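Side-chain contacts in kallikrein-10 (Homo sapiens, PDB 5LPE), which is a secreted, zymogen-like serine protease of the kallikrein family, inhibited by zinc, with a tumour-suppressor role in breast and prostate cancer: residues Thr91-Leu96 with Asn169-Ala174; Ile151-Pro156 with Leu191-Thr196; Val161-Val166 with Pro214-Gln219. All blocks are in the same frame, centred on the assembly; numbering follows the deposited sequence.

Contact 1 of 3, residues Thr91-Leu96 with Asn169-Ala174; sequences TDEHDL and NNMICA. With ZN (zinc ion), chain F.
Next to the charge-relay centre of the chymotrypsin-like fold, His94 and Glu93 from the loop 91-96 meet Asn170 and Met171 at the start of strand 171-176. The His94 ring turns one edge to Asn170. CE1 of His94 lies 3.4 Å from ND2 of Asn170, and that ND2 sits near the ring plane. The ring and amide are inclined by 44° and are not hydrogen-bonded. ND1 of His94 is held instead by the hydroxyl of Tyr223.

The Met171 thioether, bent twice along its chain, lies across the Glu93 side chain, with Met171 SD 4.1 Å from Glu93 OE2. The other carboxylate oxygen, Glu93 OE1, accepts a hydrogen bond of 2.6 Å from Thr91 OG1. Replacing Glu93 by an alanine removes the carboxylate, which would probably leave the Thr91 hydroxyl without this acceptor, free to turn, and open a gap beside Met171 SD. The contact bridges the two barrels of the fold: loop 91-96 leads into strand 97-101 of the first, and strand 171-176 belongs to the second.

The loop also carries two of the zinc ion's three protein ligands. Asp92 OD2 lies 1.9 Å from the zinc ion and Asp95 OD2 2.1 Å from it. His44 ND1 is the third. Asp95 and His44 are charge-relay residues by similarity, so the metal joins two members of the probable catalytic triad, consistent with zinc inhibition. Ser202 OG adds a hydrogen bond to the zinc-binding oxygen of Asp95. Asp95 CG stands between its backbone N and carbonyl carbon (chi1 53°), and from there its carboxylate faces the metal.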
ATOM      1  N   THR A  91     -10.485 -14.140   3.552  1.00 54.14           N
ATOM      2  CA  THR A  91      -9.431 -13.162   3.739  1.00 54.45           C
ATOM      3  C   THR A  91     -10.054 -11.866   4.235  1.00 53.45           C
ATOM      4  O   THR A  91     -11.280 -11.734   4.295  1.00 48.88           O
ATOM      5  CB  THR A  91      -8.684 -12.934   2.419  1.00 51.71           C
ATOM      6  OG1 THR A  91      -9.585 -13.160   1.320  1.00 51.37           O
ATOM      7  CG2 THR A  91      -7.498 -13.875   2.304  1.00 42.94           C
ATOM      8  N   ASP A  92      -9.208 -10.886   4.558  1.00 46.49           N
ATOM      9  CA  ASP A  92      -9.735  -9.605   5.008  1.00 43.25           C
ATOM     10  C   ASP A  92     -10.403  -8.901   3.846  1.00 44.85           C
ATOM     11  O   ASP A  92      -9.805  -8.727   2.780  1.00 46.82           O
ATOM     12  CB  ASP A  92      -8.651  -8.684   5.563  1.00 43.34           C
ATOM     13  CG  ASP A  92      -7.486  -9.416   6.127  1.00 45.97           C
ATOM     14  OD1 ASP A  92      -7.556  -9.813   7.307  1.00 52.83           O
ATOM     15  OD2 ASP A  92      -6.485  -9.540   5.395  1.00 42.97           O
ATOM     16  N   GLU A  93     -11.620  -8.448   4.059  1.00 42.02           N
ATOM     17  CA  GLU A  93     -12.338  -7.775   2.997  1.00 45.57           C
ATOM     18  C   GLU A  93     -12.623  -6.335   3.413  1.00 41.21           C
ATOM     19  O   GLU A  93     -12.995  -6.075   4.567  1.00 35.08           O
ATOM     20  CB  GLU A  93     -13.596  -8.574   2.634  1.00 53.36           C
ATOM     21  CG  GLU A  93     -13.331 -10.081   2.260  1.00 58.21           C
ATOM     22  CD  GLU A  93     -12.044 -10.381   1.411  1.00 65.81           C
ATOM     23  OE1 GLU A  93     -11.549 -11.539   1.482  1.00 53.28           O
ATOM     24  OE2 GLU A  93     -11.537  -9.507   0.658  1.00 65.68           O
ATOM     25  N   HIS A  94     -12.405  -5.405   2.469  1.00 34.56           N
ATOM     26  CA  HIS A  94     -12.374  -3.962   2.729  1.00 31.62           C
ATOM     27  C   HIS A  94     -11.257  -3.584   3.702  1.00 33.05           C
ATOM     28  O   HIS A  94     -11.446  -2.726   4.568  1.00 26.13           O
ATOM     29  CB  HIS A  94     -13.709  -3.430   3.275  1.00 34.15           C
ATOM     30  CG  HIS A  94     -14.857  -3.488   2.313  1.00 35.58           C
ATOM     31  ND1 HIS A  94     -14.841  -2.858   1.087  1.00 37.59           N
ATOM     32  CD2 HIS A  94     -16.076  -4.071   2.422  1.00 30.99           C
ATOM     33  CE1 HIS A  94     -15.994  -3.064   0.474  1.00 38.91           C
ATOM     34  NE2 HIS A  94     -16.760  -3.800   1.263  1.00 41.03           N
ATOM     35  N   ASP A  95     -10.065  -4.180   3.572  1.00 31.79           N
ATOM     36  CA  ASP A  95      -9.070  -3.880   4.600  1.00 31.03           C
ATOM     37  C   ASP A  95      -8.318  -2.641   4.147  1.00 27.20           C
ATOM     38  O   ASP A  95      -7.384  -2.703   3.349  1.00 25.97           O
ATOM     39  CB  ASP A  95      -8.140  -5.054   4.913  1.00 32.97           C
ATOM     40  CG  ASP A  95      -7.464  -5.635   3.703  1.00 36.89           C
ATOM     41  OD1 ASP A  95      -7.910  -5.346   2.569  1.00 45.46           O
ATOM     42  OD2 ASP A  95      -6.494  -6.410   3.903  1.00 31.95           O
ATOM     43  N   LEU A  96      -8.695  -1.533   4.771  1.00 30.54           N
ATOM     44  CA  LEU A  96      -8.187  -0.190   4.575  1.00 26.74           C
ATOM     45  C   LEU A  96      -8.238   0.463   5.940  1.00 24.37           C
ATOM     46  O   LEU A  96      -9.207   0.287   6.677  1.00 28.06           O
ATOM     47  CB  LEU A  96      -9.043   0.604   3.591  1.00 24.65           C
ATOM     48  CG  LEU A  96      -8.365   1.031   2.301  1.00 25.24           C
ATOM     49  CD1 LEU A  96      -7.717  -0.166   1.665  1.00 24.10           C
ATOM     50  CD2 LEU A  96      -9.397   1.663   1.396  1.00 19.62           C
ATOM     51  N   ASN A 169     -14.188  -7.216  -7.465  1.00 43.13           N
ATOM     52  CA  ASN A 169     -15.030  -6.032  -7.527  1.00 44.98           C
ATOM     53  C   ASN A 169     -14.395  -4.754  -6.984  1.00 43.34           C
ATOM     54  O   ASN A 169     -14.228  -3.782  -7.742  1.00 46.59           O
ATOM     55  CB  ASN A 169     -16.292  -6.326  -6.706  1.00 43.74           C
ATOM     56  CG  ASN A 169     -17.530  -5.630  -7.243  1.00 54.77           C
ATOM     57  OD1 ASN A 169     -18.132  -6.076  -8.217  1.00 56.93           O
ATOM     58  ND2 ASN A 169     -17.928  -4.538  -6.596  1.00 50.60           N
ATOM     59  N   ASN A 170     -13.836  -4.841  -5.772  1.00 35.53           N
ATOM     60  CA  ASN A 170     -13.146  -3.753  -5.099  1.00 30.47           C
ATOM     61  C   ASN A 170     -11.641  -4.004  -5.037  1.00 34.73           C
ATOM     62  O   ASN A 170     -10.906  -3.219  -4.417  1.00 32.28           O
ATOM     63  CB  ASN A 170     -13.779  -3.496  -3.724  1.00 29.31           C
ATOM     64  CG  ASN A 170     -15.123  -2.805  -3.836  1.00 27.42           C
ATOM     65  OD1 ASN A 170     -15.330  -2.033  -4.747  1.00 27.81           O
ATOM     66  ND2 ASN A 170     -16.005  -3.019  -2.876  1.00 36.96           N
ATOM     67  N   MET A 171     -11.182  -5.085  -5.683  1.00 35.95           N
ATOM     68  CA  MET A 171      -9.792  -5.496  -5.700  1.00 34.57           C
ATOM     69  C   MET A 171      -9.227  -5.299  -7.088  1.00 28.90           C
ATOM     70  O   MET A 171      -9.975  -5.201  -8.062  1.00 28.02           O
ATOM     71  CB  MET A 171      -9.677  -6.945  -5.323  1.00 40.58           C
ATOM     72  CG  MET A 171     -10.728  -7.421  -4.323  1.00 44.67           C
ATOM     73  SD  MET A 171     -10.104  -7.416  -2.623  1.00 73.77           S
ATOM     74  CE  MET A 171     -10.436  -5.773  -2.002  1.00 50.45           C
ATOM     75  N   ILE A 172      -7.906  -5.161  -7.133  1.00 26.57           N
ATOM     76  CA  ILE A 172      -7.132  -5.333  -8.344  1.00 23.88           C
ATOM     77  C   ILE A 172      -6.058  -6.360  -8.032  1.00 24.26           C
ATOM     78  O   ILE A 172      -5.453  -6.327  -6.957  1.00 28.67           O
ATOM     79  CB  ILE A 172      -6.560  -3.996  -8.835  1.00 24.68           C
ATOM     80  CG1 ILE A 172      -5.919  -3.281  -7.678  1.00 24.39           C
ATOM     81  CG2 ILE A 172      -7.700  -3.113  -9.310  1.00 28.14           C
ATOM     82  CD1 ILE A 172      -5.210  -2.048  -8.088  1.00 26.05           C
ATOM     83  N   CYS A 173      -5.916  -7.337  -8.913  1.00 24.48           N
ATOM     84  CA  CYS A 173      -4.846  -8.311  -8.846  1.00 23.86           C
ATOM     85  C   CYS A 173      -3.698  -7.849  -9.720  1.00 23.72           C
ATOM     86  O   CYS A 173      -3.901  -7.533 -10.894  1.00 24.83           O
ATOM     87  CB  CYS A 173      -5.350  -9.674  -9.293  1.00 37.09           C
ATOM     88  SG  CYS A 173      -6.248 -10.395  -7.935  1.00 63.30           S
ATOM     89  N   ALA A 174      -2.512  -7.779  -9.146  1.00 22.13           N
ATOM     90  CA  ALA A 174      -1.354  -7.207  -9.813  1.00 18.89           C
ATOM     91  C   ALA A 174      -0.404  -8.334 -10.184  1.00 24.25           C
ATOM     92  O   ALA A 174       0.165  -8.982  -9.305  1.00 27.14           O
ATOM     93  CB  ALA A 174      -0.672  -6.199  -8.905  1.00 20.99           C
TER
HETATM   94 ZN    ZN F 304      -5.694  -7.884   5.099  1.00 46.36          ZN

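Contact 2 of 3, residues Ile151-Pro156 with Leu191-Thr196; sequences ITILSP and LVCDET
Leu191 places its two methyl groups against Ile151 and Ile153 across the interior of the second beta barrel. The tight part is at Ile151, where CG2 lies 3.6 Å from CD1 of Leu191. The other branch is looser, with Leu191 CD2 and Ile153 CD1 4.1 Å apart. With CG anti to the backbone N (chi1 179°), the Leu191 fork reaches towards strand 147-153, and each methyl finds its own isoleucine. Ile153 swings CD1 round to meet it, and the same methyl lies 4.4 Å from Cys193 SG.

Strands 147-153 and 190-193 belong to one closed antiparallel sheet but are not paired with each other. The axes of the short segments 151-153 and 191-193 pass 9.3 Å apart at 77°, a spacing bridged by side chains. Strand 126-131 lies close by. Its Cys127 forms a disulfide with Cys193 and also touches Leu191 and both isoleucines.

All four touching residues are buried. The solvent side begins just beyond them. Thr152 points away from the contact and is partly exposed. Past Cys193 the chain turns through the exposed pair Asp194 and Glu195, both with positive phi. A backbone bond of 2.8 Å from Cys193 N to Thr196 O closes this hairpin.

The chemistry here is methyl on methyl, with one sulfur at the margin. Such a contact gives little directional preference, so the fit probably rests on side-chain shape, while the Cys127-Cys193 disulfide ties strand 190-193 to strand 126-131, beside strand 147-153.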
ATOM      1  N   ILE A 151       4.566  -4.010 -12.449  1.00 23.43           N
ATOM      2  CA  ILE A 151       3.458  -4.918 -12.202  1.00 30.42           C
ATOM      3  C   ILE A 151       2.404  -4.631 -13.244  1.00 27.72           C
ATOM      4  O   ILE A 151       2.234  -3.486 -13.673  1.00 26.77           O
ATOM      5  CB  ILE A 151       2.923  -4.771 -10.742  1.00 28.86           C
ATOM      6  CG1 ILE A 151       2.844  -6.129 -10.049  1.00 27.50           C
ATOM      7  CG2 ILE A 151       1.582  -4.106 -10.737  1.00 25.88           C
ATOM      8  CD1 ILE A 151       2.818  -6.067  -8.534  1.00 24.08           C
ATOM      9  N   THR A 152       1.683  -5.678 -13.616  1.00 25.95           N
ATOM     10  CA  THR A 152       0.667  -5.611 -14.657  1.00 26.45           C
ATOM     11  C   THR A 152      -0.697  -5.841 -14.045  1.00 23.72           C
ATOM     12  O   THR A 152      -0.933  -6.885 -13.444  1.00 28.66           O
ATOM     13  CB  THR A 152       0.933  -6.642 -15.761  1.00 30.29           C
ATOM     14  OG1 THR A 152       2.249  -6.428 -16.307  1.00 34.55           O
ATOM     15  CG2 THR A 152      -0.111  -6.541 -16.856  1.00 24.15           C
ATOM     16  N   ILE A 153      -1.590  -4.869 -14.185  1.00 24.33           N
ATOM     17  CA  ILE A 153      -2.939  -5.081 -13.685  1.00 31.77           C
ATOM     18  C   ILE A 153      -3.553  -6.229 -14.473  1.00 27.34           C
ATOM     19  O   ILE A 153      -3.557  -6.223 -15.707  1.00 29.11           O
ATOM     20  CB  ILE A 153      -3.792  -3.808 -13.797  1.00 27.41           C
ATOM     21  CG1 ILE A 153      -3.146  -2.619 -13.083  1.00 22.57           C
ATOM     22  CG2 ILE A 153      -5.193  -4.077 -13.257  1.00 24.27           C
ATOM     23  CD1 ILE A 153      -3.051  -2.771 -11.603  1.00 23.04           C
ATOM     24  N   LEU A 154      -4.037  -7.228 -13.768  1.00 29.25           N
ATOM     25  CA  LEU A 154      -4.776  -8.313 -14.375  1.00 30.38           C
ATOM     26  C   LEU A 154      -6.258  -8.019 -14.249  1.00 38.24           C
ATOM     27  O   LEU A 154      -6.678  -7.054 -13.608  1.00 41.63           O
ATOM     28  CB  LEU A 154      -4.426  -9.646 -13.719  1.00 29.05           C
ATOM     29  CG  LEU A 154      -2.940  -9.994 -13.693  1.00 33.72           C
ATOM     30  CD1 LEU A 154      -2.755 -11.379 -13.089  1.00 29.99           C
ATOM     31  CD2 LEU A 154      -2.347  -9.907 -15.100  1.00 28.55           C
ATOM     32  N   SER A 155      -7.052  -8.898 -14.762  1.00 41.03           N
ATOM     33  CA  SER A 155      -8.427  -8.479 -14.685  1.00 43.94           C
ATOM     34  C   SER A 155      -9.153  -9.274 -13.612  1.00 48.20           C
ATOM     35  O   SER A 155      -8.744 -10.395 -13.289  1.00 49.78           O
ATOM     36  CB  SER A 155      -9.110  -8.698 -16.033  1.00 47.43           C
ATOM     37  OG  SER A 155      -8.636  -9.897 -16.602  1.00 61.41           O
ATOM     38  N   PRO A 156     -10.249  -8.728 -13.036  1.00 51.03           N
ATOM     39  CA  PRO A 156     -10.887  -9.390 -11.888  1.00 56.52           C
ATOM     40  C   PRO A 156     -11.564 -10.692 -12.284  1.00 56.17           C
ATOM     41  O   PRO A 156     -12.706 -10.969 -11.909  1.00 66.12           O
ATOM     42  CB  PRO A 156     -11.921  -8.351 -11.424  1.00 55.71           C
ATOM     43  CG  PRO A 156     -12.161  -7.452 -12.629  1.00 54.56           C
ATOM     44  CD  PRO A 156     -10.851  -7.412 -13.329  1.00 57.35           C
ATOM     45  N   LEU A 191       0.526   0.263  -4.425  1.00 20.12           N
ATOM     46  CA  LEU A 191       0.668   0.013  -5.858  1.00 18.54           C
ATOM     47  C   LEU A 191       0.451   1.346  -6.572  1.00 23.67           C
ATOM     48  O   LEU A 191      -0.640   1.924  -6.511  1.00 23.48           O
ATOM     49  CB  LEU A 191      -0.320  -1.048  -6.344  1.00 19.21           C
ATOM     50  CG  LEU A 191      -0.304  -1.413  -7.836  1.00 18.75           C
ATOM     51  CD1 LEU A 191      -0.504  -2.877  -8.040  1.00 16.71           C
ATOM     52  CD2 LEU A 191      -1.410  -0.698  -8.533  1.00 21.19           C
ATOM     53  N   VAL A 192       1.486   1.839  -7.235  1.00 23.73           N
ATOM     54  CA  VAL A 192       1.438   3.109  -7.945  1.00 24.49           C
ATOM     55  C   VAL A 192       1.292   2.832  -9.440  1.00 26.24           C
ATOM     56  O   VAL A 192       1.962   1.943  -9.973  1.00 23.68           O
ATOM     57  CB  VAL A 192       2.698   3.945  -7.640  1.00 27.91           C
ATOM     58  CG1 VAL A 192       2.615   5.336  -8.260  1.00 26.75           C
ATOM     59  CG2 VAL A 192       2.937   4.030  -6.123  1.00 18.26           C
ATOM     60  N   CYS A 193       0.398   3.568 -10.112  1.00 33.61           N
ATOM     61  CA  CYS A 193       0.291   3.563 -11.572  1.00 32.50           C
ATOM     62  C   CYS A 193       0.308   4.999 -12.067  1.00 34.35           C
ATOM     63  O   CYS A 193      -0.598   5.773 -11.746  1.00 35.32           O
ATOM     64  CB  CYS A 193      -0.989   2.885 -12.064  1.00 27.03           C
ATOM     65  SG  CYS A 193      -1.425   1.334 -11.288  1.00 33.83           S
ATOM     66  N   ASP A 194       1.303   5.337 -12.883  1.00 45.86           N
ATOM     67  CA  ASP A 194       1.479   6.702 -13.397  1.00 47.53           C
ATOM     68  C   ASP A 194       1.456   7.728 -12.259  1.00 45.52           C
ATOM     69  O   ASP A 194       0.763   8.754 -12.319  1.00 46.39           O
ATOM     70  CB  ASP A 194       0.422   7.027 -14.463  1.00 49.70           C
ATOM     71  CG  ASP A 194       0.994   7.844 -15.627  1.00 62.80           C
ATOM     72  OD1 ASP A 194       2.054   8.473 -15.420  1.00 59.06           O
ATOM     73  OD2 ASP A 194       0.381   7.884 -16.732  1.00 66.07           O
ATOM     74  N   GLU A 195       2.259   7.453 -11.219  1.00 45.15           N
ATOM     75  CA  GLU A 195       2.369   8.331 -10.043  1.00 45.29           C
ATOM     76  C   GLU A 195       1.008   8.662  -9.422  1.00 35.82           C
ATOM     77  O   GLU A 195       0.773   9.772  -8.930  1.00 35.96           O
ATOM     78  CB  GLU A 195       3.149   9.597 -10.388  1.00 52.14           C
ATOM     79  CG  GLU A 195       4.651   9.351 -10.470  1.00 48.99           C
ATOM     80  CD  GLU A 195       5.381  10.233  -9.513  1.00 52.78           C
ATOM     81  OE1 GLU A 195       6.622  10.303  -9.581  1.00 59.29           O
ATOM     82  OE2 GLU A 195       4.700  10.863  -8.681  1.00 50.40           O
ATOM     83  N   THR A 196       0.116   7.677  -9.474  1.00 34.28           N
ATOM     84  CA  THR A 196      -1.137   7.607  -8.734  1.00 36.63           C
ATOM     85  C   THR A 196      -1.129   6.357  -7.849  1.00 32.71           C
ATOM     86  O   THR A 196      -0.426   5.381  -8.124  1.00 28.67           O
ATOM     87  CB  THR A 196      -2.358   7.567  -9.686  1.00 33.40           C
ATOM     88  OG1 THR A 196      -1.916   7.202 -10.996  1.00 43.21           O
ATOM     89  CG2 THR A 196      -3.091   8.908  -9.770  1.00 31.36           C
TER

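Contact 3 of 3, residues Val161-Val166 with Pro214-Gln219; sequences VFYPGV and PAVYTQ
Phe162 and Tyr163 each hold CG anti to the carbonyl carbon, with chi1 of -67° and -53°, and this brings the Phe162 ring to Pro214 and the Tyr163 ring to Pro214 and Val216. The two rings then do different work. Phe162 offers a face to Pro214. CD of Pro214 lies 3.6 Å from the centroid of the Phe162 ring and only 13° off its normal. This is a CH-pi contact over the middle of the ring. Pro214 CG comes in at one side of the same face, 4.1 Å from Phe162 CD1.

Tyr163 instead uses its edge. Its OH is hydrogen-bonded to Pro214 O at 3.0 Å, with that oxygen in the plane of the ring, although the proton has another acceptor within reach. Further along the strand, Val216 CG2 lies 4.2 Å from Tyr163 CE2. The Tyr163 and Val216 side chains lie alongside, pointing opposite ways. Pro214 is thus gripped at its ring by Phe162 and at its carbonyl by Tyr163. Trp203 meets the Tyr163 ring edge-to-face.

Behind Tyr163 the chain reverses in a type II beta turn, closed by Val166 N to Tyr163 O at 3.0 Å. Gly165 takes a positive phi, where a side chain would press on the preceding carbonyl. Arg90 binds the Gly165 carbonyl.

The Tyr-Pro-Gly turn after a short helix is familiar from trypsin-like proteases of the S1 family. Here the Phe162 and Tyr163 side chains pack on Pro214 and on strand 215-219 of the second barrel, which in trypsin helps to wall the primary specificity pocket.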
ATOM      1  N   VAL A 161      -8.937 -17.462 -11.114  1.00 38.16           N
ATOM      2  CA  VAL A 161      -8.255 -18.697 -11.469  1.00 33.42           C
ATOM      3  C   VAL A 161      -7.278 -19.099 -10.374  1.00 34.64           C
ATOM      4  O   VAL A 161      -7.231 -20.261  -9.958  1.00 38.50           O
ATOM      5  CB  VAL A 161      -7.559 -18.529 -12.830  1.00 42.72           C
ATOM      6  CG1 VAL A 161      -6.420 -19.536 -12.996  1.00 38.34           C
ATOM      7  CG2 VAL A 161      -8.571 -18.673 -13.952  1.00 43.00           C
ATOM      8  N   PHE A 162      -6.497 -18.150  -9.873  1.00 32.24           N
ATOM      9  CA  PHE A 162      -5.546 -18.486  -8.825  1.00 33.26           C
ATOM     10  C   PHE A 162      -6.211 -18.620  -7.466  1.00 34.31           C
ATOM     11  O   PHE A 162      -5.705 -19.353  -6.606  1.00 32.15           O
ATOM     12  CB  PHE A 162      -4.455 -17.435  -8.755  1.00 36.13           C
ATOM     13  CG  PHE A 162      -3.592 -17.407  -9.955  1.00 42.41           C
ATOM     14  CD1 PHE A 162      -3.949 -16.652 -11.068  1.00 38.89           C
ATOM     15  CD2 PHE A 162      -2.421 -18.149  -9.985  1.00 41.38           C
ATOM     16  CE1 PHE A 162      -3.150 -16.631 -12.184  1.00 41.76           C
ATOM     17  CE2 PHE A 162      -1.613 -18.134 -11.104  1.00 48.44           C
ATOM     18  CZ  PHE A 162      -1.976 -17.373 -12.208  1.00 44.90           C
ATOM     19  N   TYR A 163      -7.330 -17.929  -7.260  1.00 31.48           N
ATOM     20  CA  TYR A 163      -8.042 -17.910  -5.982  1.00 34.74           C
ATOM     21  C   TYR A 163      -9.521 -18.145  -6.244  1.00 35.49           C
ATOM     22  O   TYR A 163     -10.339 -17.225  -6.122  1.00 35.01           O
ATOM     23  CB  TYR A 163      -7.820 -16.585  -5.253  1.00 33.43           C
ATOM     24  CG  TYR A 163      -6.366 -16.219  -5.090  1.00 31.13           C
ATOM     25  CD1 TYR A 163      -5.561 -16.898  -4.189  1.00 29.11           C
ATOM     26  CD2 TYR A 163      -5.797 -15.203  -5.840  1.00 30.49           C
ATOM     27  CE1 TYR A 163      -4.236 -16.577  -4.040  1.00 25.25           C
ATOM     28  CE2 TYR A 163      -4.460 -14.874  -5.691  1.00 27.09           C
ATOM     29  CZ  TYR A 163      -3.687 -15.572  -4.784  1.00 24.37           C
ATOM     30  OH  TYR A 163      -2.353 -15.270  -4.610  1.00 23.41           O
ATOM     31  N   PRO A 164      -9.895 -19.363  -6.628  1.00 37.49           N
ATOM     32  CA  PRO A 164     -11.306 -19.635  -6.938  1.00 35.85           C
ATOM     33  C   PRO A 164     -12.201 -19.454  -5.720  1.00 37.13           C
ATOM     34  O   PRO A 164     -12.004 -20.087  -4.686  1.00 37.18           O
ATOM     35  CB  PRO A 164     -11.286 -21.089  -7.418  1.00 30.69           C
ATOM     36  CG  PRO A 164     -10.023 -21.655  -6.876  1.00 37.24           C
ATOM     37  CD  PRO A 164      -9.041 -20.547  -6.804  1.00 34.78           C
ATOM     38  N   GLY A 165     -13.230 -18.629  -5.876  1.00 39.13           N
ATOM     39  CA  GLY A 165     -14.042 -18.203  -4.762  1.00 37.44           C
ATOM     40  C   GLY A 165     -13.704 -16.827  -4.238  1.00 45.53           C
ATOM     41  O   GLY A 165     -14.230 -16.436  -3.193  1.00 48.21           O
ATOM     42  N   VAL A 166     -12.831 -16.089  -4.909  1.00 43.99           N
ATOM     43  CA  VAL A 166     -12.532 -14.738  -4.455  1.00 43.80           C
ATOM     44  C   VAL A 166     -13.596 -13.795  -4.994  1.00 45.13           C
ATOM     45  O   VAL A 166     -14.037 -13.908  -6.142  1.00 45.59           O
ATOM     46  CB  VAL A 166     -11.110 -14.275  -4.859  1.00 43.06           C
ATOM     47  CG1 VAL A 166     -10.961 -14.096  -6.366  1.00 41.01           C
ATOM     48  CG2 VAL A 166     -10.762 -12.988  -4.149  1.00 34.65           C
ATOM     49  N   PRO A 214      -0.507 -13.808  -8.686  1.00 26.90           N
ATOM     50  CA  PRO A 214      -0.664 -12.370  -8.456  1.00 23.94           C
ATOM     51  C   PRO A 214      -1.078 -12.046  -7.031  1.00 23.14           C
ATOM     52  O   PRO A 214      -1.695 -12.847  -6.327  1.00 22.83           O
ATOM     53  CB  PRO A 214      -1.778 -11.991  -9.436  1.00 25.91           C
ATOM     54  CG  PRO A 214      -2.651 -13.179  -9.402  1.00 27.74           C
ATOM     55  CD  PRO A 214      -1.675 -14.353  -9.401  1.00 34.48           C
ATOM     56  N   ALA A 215      -0.739 -10.832  -6.616  1.00 23.08           N
ATOM     57  CA  ALA A 215      -1.166 -10.361  -5.314  1.00 23.33           C
ATOM     58  C   ALA A 215      -2.515  -9.678  -5.434  1.00 22.30           C
ATOM     59  O   ALA A 215      -2.988  -9.364  -6.523  1.00 24.97           O
ATOM     60  CB  ALA A 215      -0.144  -9.391  -4.719  1.00 23.24           C
ATOM     61  N   VAL A 216      -3.092  -9.361  -4.284  1.00 21.16           N
ATOM     62  CA  VAL A 216      -4.448  -8.852  -4.202  1.00 19.48           C
ATOM     63  C   VAL A 216      -4.375  -7.520  -3.476  1.00 20.75           C
ATOM     64  O   VAL A 216      -4.020  -7.467  -2.290  1.00 16.42           O
ATOM     65  CB  VAL A 216      -5.398  -9.831  -3.500  1.00 21.36           C
ATOM     66  CG1 VAL A 216      -6.771  -9.185  -3.284  1.00 21.32           C
ATOM     67  CG2 VAL A 216      -5.535 -11.091  -4.316  1.00 22.54           C
ATOM     68  N   TYR A 217      -4.699  -6.445  -4.192  1.00 19.83           N
ATOM     69  CA  TYR A 217      -4.655  -5.089  -3.677  1.00 18.08           C
ATOM     70  C   TYR A 217      -6.069  -4.546  -3.539  1.00 22.47           C
ATOM     71  O   TYR A 217      -6.968  -4.899  -4.314  1.00 26.50           O
ATOM     72  CB  TYR A 217      -3.854  -4.179  -4.597  1.00 18.22           C
ATOM     73  CG  TYR A 217      -2.374  -4.448  -4.606  1.00 18.58           C
ATOM     74  CD1 TYR A 217      -1.837  -5.498  -5.347  1.00 15.79           C
ATOM     75  CD2 TYR A 217      -1.501  -3.618  -3.910  1.00 21.21           C
ATOM     76  CE1 TYR A 217      -0.473  -5.733  -5.363  1.00 18.26           C
ATOM     77  CE2 TYR A 217      -0.123  -3.838  -3.920  1.00 21.40           C
ATOM     78  CZ  TYR A 217       0.390  -4.899  -4.649  1.00 24.50           C
ATOM     79  OH  TYR A 217       1.763  -5.132  -4.656  1.00 26.13           O
ATOM     80  N   THR A 218      -6.267  -3.691  -2.543  1.00 17.98           N
ATOM     81  CA  THR A 218      -7.530  -2.984  -2.446  1.00 21.19           C
ATOM     82  C   THR A 218      -7.585  -1.929  -3.545  1.00 24.38           C
ATOM     83  O   THR A 218      -6.622  -1.194  -3.752  1.00 25.87           O
ATOM     84  CB  THR A 218      -7.690  -2.347  -1.067  1.00 21.33           C
ATOM     85  OG1 THR A 218      -7.524  -3.348  -0.057  1.00 24.05           O
ATOM     86  CG2 THR A 218      -9.089  -1.725  -0.931  1.00 20.69           C
ATOM     87  N   GLN A 219      -8.698  -1.857  -4.269  1.00 23.92           N
ATOM     88  CA  GLN A 219      -8.790  -0.911  -5.371  1.00 20.00           C
ATOM     89  C   GLN A 219      -9.187   0.443  -4.792  1.00 24.45           C
ATOM     90  O   GLN A 219     -10.320   0.626  -4.343  1.00 23.99           O
ATOM     91  CB  GLN A 219      -9.808  -1.415  -6.385  1.00 22.14           C
ATOM     92  CG  GLN A 219      -9.850  -0.697  -7.694  1.00 31.12           C
ATOM     93  CD  GLN A 219     -10.856  -1.328  -8.619  1.00 28.13           C
ATOM     94  OE1 GLN A 219     -11.748  -2.050  -8.177  1.00 27.24           O
ATOM     95  NE2 GLN A 219     -10.720  -1.061  -9.904  1.00 26.49           N
TER

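How the contacts relate
Contact 2 is fully buried, and its chemistry is apolar. Contacts 1 and 3 are only partly buried and mix packing with polar groups: contact 1 includes two zinc ligands, and contact 3 brings aromatic rings to a proline. All three reach the sheet of the second barrel. Strand 171-176 is the common neighbour, pairing with strand 147-153 of contact 2 and strand 215-219 of contact 3. Two backbone bonds mark this: Cys173 O to Leu154 N, and Ile172 O to Tyr217 N. Ala174 packs on Leu191 and Ile151, joining contacts 1 and 2. The centres of contacts 1 and 3 are about 8 Å apart; contact 2 lies about 14 Å from each.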